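E3 ubiquitin-protein ligase TRIM65 (Homo sapiens, PDB 7JL4) acts as a RING-type E3 ubiquitin ligase of the TRIM family in innate immunity, autophagy and microRNA regulation, and is represented here by its C-terminal PRY-SPRY (B30.2) domain. Local coordinates at residues A[91-96]-A[109-114]. Residues are numbered along the deposited sequence; the frame is centred on the assembly and turned at random.
Sequences PQLPRS and PSSWGL. Unlike the reference sequence in segment 91-96: S96 (reference Cys). Unlike the reference sequence in segment 109-114: S110 (reference Cys).
L93 meets S110 and S111 through a single methyl, CD1, which lies 4.2 Å from S110 OG and 3.9 Å from S111 OG. With CG anti to the backbone N (chi1 -178°) and chi2 at 68°, the leucine swings this branch towards the serines, although its CB does not point at them. Both serines do direct CB at the loop. In S111, chi1 of 60° tucks OG over the residue's own backbone; its CB is 4.2 Å from L93 CD1, so the methyl rests against CB and OG together. S111 OG accepts a hydrogen bond from G106 N, while L93 also packs on N104 and Q61. S110, which replaces the cysteine of the reference sequence, is backbone-bonded to Y90, and W112 to V88; these pairings tie the start of strand 111-116 to the end of strand 84-89 and the residue after it. The loop leaving 84-89 brings L93 over the serines at the start of 111-116, an inner strand of one sheet of the SPRY beta-sandwich. Only 124 Å² is buried, both sides summed, and the methyl-to-hydroxyl distances imply van der Waals packing without directional bonding; the methyl probably helps keep water from the S111 hydroxyl.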
# COMPACT_ATOMS: atom_id res chain seq x y z
N PRO A 91 -3.83 -6.16 -12.85
CA PRO A 91 -2.63 -6.92 -13.23
C PRO A 91 -1.70 -6.24 -14.24
O PRO A 91 -0.55 -6.67 -14.36
CB PRO A 91 -3.21 -8.22 -13.82
CG PRO A 91 -4.57 -8.35 -13.18
CD PRO A 91 -5.07 -6.95 -13.02
N GLN A 92 -2.15 -5.23 -14.98
CA GLN A 92 -1.31 -4.70 -16.06
C GLN A 92 -0.31 -3.65 -15.60
O GLN A 92 0.38 -3.07 -16.45
CB GLN A 92 -2.17 -4.11 -17.17
N LEU A 93 -0.19 -3.39 -14.31
CA LEU A 93 0.68 -2.32 -13.84
C LEU A 93 2.11 -2.56 -14.33
O LEU A 93 2.66 -3.65 -14.09
CB LEU A 93 0.65 -2.21 -12.32
CG LEU A 93 1.48 -1.08 -11.72
CD1 LEU A 93 0.89 0.29 -12.09
CD2 LEU A 93 1.59 -1.21 -10.20
N PRO A 94 2.72 -1.61 -15.03
CA PRO A 94 4.08 -1.84 -15.54
C PRO A 94 5.12 -2.00 -14.43
O PRO A 94 5.05 -1.35 -13.38
CB PRO A 94 4.36 -0.59 -16.39
CG PRO A 94 2.99 -0.07 -16.76
CD PRO A 94 2.14 -0.36 -15.55
N ARG A 95 6.10 -2.86 -14.69
CA ARG A 95 7.21 -3.10 -13.78
C ARG A 95 8.44 -2.26 -14.11
O ARG A 95 9.29 -2.06 -13.23
CB ARG A 95 7.60 -4.59 -13.82
CG ARG A 95 6.47 -5.58 -13.54
CD ARG A 95 6.33 -5.84 -12.07
NE ARG A 95 5.61 -7.08 -11.80
CZ ARG A 95 4.29 -7.20 -11.85
NH1 ARG A 95 3.73 -8.39 -11.60
NH2 ARG A 95 3.52 -6.15 -12.12
N SER A 96 8.56 -1.77 -15.34
CA SER A 96 9.77 -1.08 -15.77
C SER A 96 9.76 0.38 -15.38
O SER A 96 8.70 1.01 -15.24
CB SER A 96 9.95 -1.18 -17.29
OG SER A 96 8.74 -0.89 -17.96
N PRO A 109 -4.57 4.74 -15.26
CA PRO A 109 -5.93 4.32 -14.95
C PRO A 109 -6.01 2.96 -14.25
O PRO A 109 -7.11 2.56 -13.85
CB PRO A 109 -6.61 4.28 -16.32
CG PRO A 109 -5.47 3.90 -17.26
CD PRO A 109 -4.26 4.65 -16.71
N SER A 110 -4.90 2.23 -14.11
CA SER A 110 -4.97 0.86 -13.60
C SER A 110 -4.61 0.73 -12.13
O SER A 110 -4.59 -0.39 -11.59
CB SER A 110 -4.06 -0.07 -14.43
OG SER A 110 -2.71 0.37 -14.34
N SER A 111 -4.36 1.85 -11.44
CA SER A 111 -3.97 1.78 -10.05
C SER A 111 -4.44 3.01 -9.31
O SER A 111 -4.77 4.05 -9.90
CB SER A 111 -2.46 1.60 -9.93
OG SER A 111 -1.79 2.67 -10.54
N TRP A 112 -4.48 2.88 -7.99
CA TRP A 112 -4.94 3.93 -7.08
C TRP A 112 -4.02 3.88 -5.87
O TRP A 112 -3.70 2.78 -5.40
CB TRP A 112 -6.39 3.65 -6.62
CG TRP A 112 -7.46 3.72 -7.69
CD1 TRP A 112 -8.36 4.73 -7.89
CD2 TRP A 112 -7.78 2.71 -8.67
NE1 TRP A 112 -9.21 4.42 -8.94
CE2 TRP A 112 -8.87 3.19 -9.44
CE3 TRP A 112 -7.26 1.44 -8.96
CZ2 TRP A 112 -9.44 2.46 -10.48
CZ3 TRP A 112 -7.81 0.72 -10.01
CH2 TRP A 112 -8.89 1.23 -10.76
N GLY A 113 -3.60 5.03 -5.34
CA GLY A 113 -2.64 4.99 -4.25
C GLY A 113 -2.69 6.22 -3.38
O GLY A 113 -3.31 7.23 -3.73
N LEU A 114 -2.09 6.10 -2.19
CA LEU A 114 -1.97 7.20 -1.23
C LEU A 114 -0.50 7.28 -0.87
O LEU A 114 0.03 6.34 -0.27
CB LEU A 114 -2.80 6.96 0.03
CG LEU A 114 -2.80 8.17 0.99
CD1 LEU A 114 -3.73 9.23 0.48
CD2 LEU A 114 -3.18 7.78 2.40